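Local coordinates for protein lipolytic enzyme (Clostridium thermocellum, PDB 2VPT) that probably removes acetyl groups from xylan, serving as the family 3 carbohydrate esterase domain of a larger cellulosomal protein, at residues Gly39-Gly51 with Leu55-Thr67. Residues are numbered along the deposited sequence; the frame is centred on the assembly and turned at random. Where two conformers were deposited one is given.
Sequences GLSIDFVGSQRSG and LPDKDHEGHSGWT. With CA (calcium ion), chain B.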
loop_
_atom_site.group_PDB
_atom_site.type_symbol
_atom_site.label_atom_id
_atom_site.label_comp_id
_atom_site.label_asym_id
_atom_site.label_seq_id
_atom_site.Cartn_x
_atom_site.Cartn_y
_atom_site.Cartn_z
ATOM N N GLY A 39 -25.972 -8.122 -4.708
ATOM C CA GLY A 39 -26.977 -7.107 -4.454
ATOM C C GLY A 39 -26.800 -6.272 -3.209
ATOM O O GLY A 39 -27.699 -5.533 -2.797
ATOM N N LEU A 40 -25.619 -6.358 -2.602
ATOM C CA LEU A 40 -25.330 -5.603 -1.413
ATOM C C LEU A 40 -24.675 -4.280 -1.767
ATOM O O LEU A 40 -23.952 -4.187 -2.757
ATOM C CB LEU A 40 -24.398 -6.398 -0.491
ATOM C CG LEU A 40 -25.000 -7.685 0.062
ATOM C CD1 LEU A 40 -23.918 -8.475 0.791
ATOM C CD2 LEU A 40 -26.168 -7.383 0.978
ATOM N N SER A 41 -24.963 -3.278 -0.954
ATOM C CA SER A 41 -24.306 -1.978 -1.001
ATOM C C SER A 41 -23.227 -1.931 0.078
ATOM O O SER A 41 -23.532 -1.849 1.255
ATOM C CB SER A 41 -25.316 -0.869 -0.755
ATOM O OG SER A 41 -24.691 0.389 -0.817
ATOM N N ILE A 42 -21.969 -2.003 -0.349
ATOM C CA ILE A 42 -20.819 -2.124 0.555
ATOM C C ILE A 42 -19.989 -0.852 0.533
ATOM O O ILE A 42 -19.664 -0.332 -0.540
ATOM C CB ILE A 42 -19.921 -3.317 0.129
ATOM C CG1 ILE A 42 -20.718 -4.619 0.151
ATOM C CG2 ILE A 42 -18.680 -3.418 1.021
ATOM C CD1 ILE A 42 -21.365 -4.971 1.484
ATOM N N ASP A 43 -19.651 -0.367 1.716
ATOM C CA ASP A 43 -18.682 0.703 1.899
ATOM C C ASP A 43 -17.534 0.128 2.737
ATOM O O ASP A 43 -17.673 -0.096 3.936
ATOM C CB ASP A 43 -19.345 1.885 2.610
ATOM C CG ASP A 43 -18.451 3.098 2.734
ATOM O OD1 ASP A 43 -17.329 3.114 2.167
ATOM O OD2 ASP A 43 -18.881 4.052 3.425
ATOM N N PHE A 44 -16.407 -0.156 2.091
ATOM C CA PHE A 44 -15.200 -0.487 2.832
ATOM C C PHE A 44 -14.720 0.784 3.501
ATOM O O PHE A 44 -14.640 1.834 2.864
ATOM C CB PHE A 44 -14.105 -1.047 1.923
ATOM C CG PHE A 44 -14.256 -2.510 1.556
ATOM C CD1 PHE A 44 -14.632 -3.463 2.495
ATOM C CD2 PHE A 44 -13.922 -2.953 0.280
ATOM C CE1 PHE A 44 -14.720 -4.797 2.140
ATOM C CE2 PHE A 44 -13.988 -4.293 -0.062
ATOM C CZ PHE A 44 -14.398 -5.216 0.862
ATOM N N VAL A 45 -14.407 0.711 4.789
ATOM C CA VAL A 45 -13.945 1.859 5.529
ATOM C C VAL A 45 -12.594 1.630 6.198
ATOM O O VAL A 45 -12.221 0.508 6.538
ATOM C CB VAL A 45 -15.015 2.316 6.573
ATOM C CG1 VAL A 45 -16.331 2.695 5.885
ATOM C CG2 VAL A 45 -15.254 1.252 7.650
ATOM N N GLY A 46 -11.884 2.724 6.411
ATOM C CA GLY A 46 -10.543 2.701 6.985
ATOM C C GLY A 46 -9.731 3.852 6.430
ATOM O O GLY A 46 -10.111 4.443 5.412
ATOM N N SER A 47 -8.640 4.220 7.086
ATOM C CA SER A 47 -7.887 5.380 6.618
ATOM C C SER A 47 -6.856 5.044 5.545
ATOM O O SER A 47 -6.478 5.925 4.762
ATOM C CB SER A 47 -7.257 6.165 7.770
ATOM O OG SER A 47 -8.277 6.699 8.599
ATOM N N GLN A 48 -6.421 3.781 5.462
ATOM C CA GLN A 48 -5.493 3.387 4.392
ATOM C C GLN A 48 -6.247 3.424 3.076
ATOM O O GLN A 48 -7.470 3.316 3.063
ATOM C CB GLN A 48 -4.994 1.965 4.590
ATOM C CG GLN A 48 -4.295 1.691 5.921
ATOM C CD GLN A 48 -2.871 2.117 5.922
ATOM O OE1 GLN A 48 -2.570 3.319 5.950
ATOM N NE2 GLN A 48 -1.970 1.147 5.880
ATOM N N ARG A 49 -5.538 3.592 1.966
ATOM C CA ARG A 49 -6.186 3.506 0.654
ATOM C C ARG A 49 -5.201 2.946 -0.355
ATOM O O ARG A 49 -4.140 3.518 -0.606
ATOM C CB ARG A 49 -6.780 4.861 0.225
ATOM C CG ARG A 49 -7.566 4.839 -1.097
ATOM C CD ARG A 49 -8.878 5.699 -1.141
ATOM N NE ARG A 49 -8.923 6.880 -0.280
ATOM C CZ ARG A 49 -10.031 7.503 0.149
ATOM N NH1 ARG A 49 -11.249 7.069 -0.159
ATOM N NH2 ARG A 49 -9.921 8.572 0.926
ATOM N N SER A 50 -5.559 1.793 -0.914
ATOM C CA SER A 50 -4.726 1.133 -1.899
ATOM C C SER A 50 -5.535 0.129 -2.688
ATOM O O SER A 50 -6.519 -0.416 -2.189
ATOM C CB SER A 50 -3.541 0.421 -1.247
ATOM O OG SER A 50 -3.921 -0.685 -0.444
ATOM N N GLY A 51 -5.088 -0.144 -3.906
ATOM C CA GLY A 51 -5.745 -1.114 -4.733
ATOM C C GLY A 51 -5.539 -0.824 -6.198
ATOM O O GLY A 51 -5.076 0.253 -6.560
ATOM N N LEU A 55 -10.798 -1.561 -8.495
ATOM C CA LEU A 55 -11.510 -1.625 -7.232
ATOM C C LEU A 55 -12.101 -0.256 -6.922
ATOM O O LEU A 55 -11.347 0.693 -6.718
ATOM C CB LEU A 55 -10.529 -2.047 -6.128
ATOM C CG LEU A 55 -11.032 -1.982 -4.675
ATOM C CD1 LEU A 55 -12.350 -2.737 -4.496
ATOM C CD2 LEU A 55 -9.938 -2.513 -3.711
ATOM N N PRO A 56 -13.434 -0.119 -6.907
ATOM C CA PRO A 56 -13.984 1.221 -6.686
ATOM C C PRO A 56 -13.748 1.803 -5.295
ATOM O O PRO A 56 -13.626 3.006 -5.139
ATOM C CB PRO A 56 -15.491 1.029 -6.980
ATOM C CG PRO A 56 -15.547 -0.194 -7.812
ATOM C CD PRO A 56 -14.500 -1.086 -7.228
ATOM N N ASP A 57 -13.681 0.929 -4.303
ATOM C CA ASP A 57 -13.590 1.343 -2.913
ATOM C C ASP A 57 -12.331 0.732 -2.301
ATOM O O ASP A 57 -12.283 -0.464 -1.975
ATOM C CB ASP A 57 -14.839 0.912 -2.144
ATOM C CG ASP A 57 -14.937 1.566 -0.785
ATOM O OD1 ASP A 57 -13.877 1.997 -0.268
ATOM O OD2 ASP A 57 -16.061 1.657 -0.215
ATOM N N LYS A 58 -11.309 1.576 -2.183
ATOM C CA LYS A 58 -9.958 1.139 -1.849
ATOM C C LYS A 58 -9.601 1.383 -0.375
ATOM O O LYS A 58 -8.443 1.191 0.030
ATOM C CB LYS A 58 -8.953 1.861 -2.752
ATOM C CG LYS A 58 -9.138 1.571 -4.244
ATOM C CD LYS A 58 -8.300 2.536 -5.128
ATOM C CE LYS A 58 -8.669 2.489 -6.635
ATOM N NZ LYS A 58 -9.993 3.069 -6.919
ATOM N N ASP A 59 -10.583 1.773 0.436
ATOM C CA ASP A 59 -10.328 2.071 1.844
ATOM C C ASP A 59 -10.161 0.807 2.673
ATOM O O ASP A 59 -10.848 -0.186 2.449
ATOM C CB ASP A 59 -11.473 2.888 2.428
ATOM C CG ASP A 59 -11.776 4.120 1.611
ATOM O OD1 ASP A 59 -10.837 4.866 1.254
ATOM O OD2 ASP A 59 -12.969 4.333 1.308
ATOM N N HIS A 60 -9.257 0.848 3.645
ATOM C CA HIS A 60 -9.047 -0.319 4.514
ATOM C C HIS A 60 -8.206 0.048 5.735
ATOM O O HIS A 60 -7.730 1.177 5.858
ATOM C CB HIS A 60 -8.389 -1.465 3.746
ATOM C CG HIS A 60 -7.014 -1.162 3.242
ATOM N ND1 HIS A 60 -5.880 -1.337 4.012
ATOM C CD2 HIS A 60 -6.585 -0.701 2.042
ATOM C CE1 HIS A 60 -4.814 -1.000 3.301
ATOM N NE2 HIS A 60 -5.216 -0.613 2.098
ATOM N N GLU A 61 -8.027 -0.926 6.636
ATOM C CA GLU A 61 -7.096 -0.798 7.781
ATOM C C GLU A 61 -6.153 -2.002 7.838
ATOM O O GLU A 61 -5.939 -2.616 8.900
ATOM C CB GLU A 61 -7.822 -0.635 9.118
ATOM C CG GLU A 61 -8.428 0.714 9.375
ATOM C CD GLU A 61 -7.475 1.883 9.506
ATOM O OE1 GLU A 61 -6.214 1.781 9.541
ATOM O OE2 GLU A 61 -8.017 2.992 9.486
ATOM N N GLY A 62 -5.579 -2.328 6.686
ATOM C CA GLY A 62 -4.508 -3.300 6.575
ATOM C C GLY A 62 -3.175 -2.598 6.701
ATOM O O GLY A 62 -2.931 -1.595 6.029
ATOM N N HIS A 63 -2.315 -3.131 7.569
ATOM C CA HIS A 63 -1.011 -2.547 7.860
ATOM C C HIS A 63 0.084 -3.595 7.763
ATOM O O HIS A 63 0.252 -4.415 8.667
ATOM C CB HIS A 63 -1.036 -1.948 9.270
ATOM C CG HIS A 63 -1.916 -0.752 9.381
ATOM N ND1 HIS A 63 -3.282 -0.808 9.590
ATOM C CD2 HIS A 63 -1.617 0.555 9.227
ATOM C CE1 HIS A 63 -3.769 0.423 9.557
ATOM N NE2 HIS A 63 -2.773 1.264 9.381
ATOM N N SER A 64 0.805 -3.597 6.646
ATOM C CA SER A 64 1.908 -4.509 6.445
ATOM C C SER A 64 2.887 -4.405 7.605
ATOM O O SER A 64 3.250 -3.314 8.020
ATOM C CB SER A 64 2.627 -4.200 5.134
ATOM O OG SER A 64 1.743 -4.367 4.043
ATOM N N GLY A 65 3.292 -5.557 8.116
ATOM C CA GLY A 65 4.277 -5.621 9.186
ATOM C C GLY A 65 3.695 -5.667 10.576
ATOM O O GLY A 65 4.433 -5.910 11.527
ATOM N N TRP A 66 2.388 -5.477 10.734
ATOM C CA TRP A 66 1.831 -5.274 12.066
ATOM C C TRP A 66 1.422 -6.552 12.769
ATOM O O TRP A 66 0.997 -7.525 12.151
ATOM C CB TRP A 66 0.660 -4.314 12.063
ATOM C CG TRP A 66 1.025 -2.882 11.854
ATOM C CD1 TRP A 66 2.019 -2.384 11.062
ATOM C CD2 TRP A 66 0.327 -1.753 12.384
ATOM N NE1 TRP A 66 1.985 -1.004 11.089
ATOM C CE2 TRP A 66 0.960 -0.595 11.893
ATOM C CE3 TRP A 66 -0.767 -1.611 13.244
ATOM C CZ2 TRP A 66 0.525 0.682 12.216
ATOM C CZ3 TRP A 66 -1.182 -0.340 13.578
ATOM C CH2 TRP A 66 -0.537 0.793 13.076
ATOM N N THR A 67 1.535 -6.490 14.095
ATOM C CA THR A 67 1.175 -7.566 14.999
ATOM C C THR A 67 -0.108 -7.220 15.744
ATOM O O THR A 67 -0.585 -6.078 15.708
ATOM C CB THR A 67 2.290 -7.744 16.036
ATOM O OG1 THR A 67 2.426 -6.506 16.741
ATOM C CG2 THR A 67 3.620 -8.121 15.351
HETATM CA CA CA B . -15.162 3.415 1.311
HETATM O O HOH W 1 -18.306 1.764 -1.898
HETATM O O HOH W 2 -9.156 5.862 3.135
HETATM O O HOH W 3 -8.664 5.184 10.918
HETATM O O HOH W 4 -12.091 4.461 -1.860
HETATM O O HOH W 5 -15.665 4.864 -0.429
HETATM O O HOH W 6 -15.135 5.203 2.908
#
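Both Asp43 and Asp57 swing CG anti to the backbone N (chi1 -175° and -168°), bringing their carboxylates together from two chain segments around one calcium ion. This site in the SGNH-hydrolase fold illustrates how a metal can pin the end of a parallel strand, 41-44, to the loop joining the two strands of the antiparallel hairpin, 48-49 and 59-62, and to the start of the second of them. Asp43 gives OD1, Asp57 grips the ion with both oxygens, and Asp59 adds OD2; the carbonyl O of Phe44, 2.3 Å from the calcium ion, and two waters complete a shell of seven oxygens. The metal thus reconciles oxygens that would otherwise probably repel, such as Asp43 OD1 and Asp57 OD2, 3.1 Å apart. The second oxygen of Asp59, OD1, faces Arg49 NH1 in a salt bridge that is less certain, because the arginine was modelled in two conformers.

Along the hairpin, Gln48 and His60 exchange backbone bonds, and Ser50 N reaches Lys58 O at 3.1 Å. A bend at chi2 (-82°) lays the Gln48 amide flat over one face of His63, whose opposite face receives Trp66; Gln48 NE2 meanwhile makes a nearly straight hydrogen bond to Gly62 O at 2.9 Å. Gln48 CB rests on the face of the His60 ring, 3.5 Å from its centroid. Both nitrogens of that ring are engaged: ND1 accepts a hydrogen bond from Gly62 N, and NE2 donates to Ser50 OG at 2.9 Å, a hydroxyl also hydrogen-bonded to Met24 O.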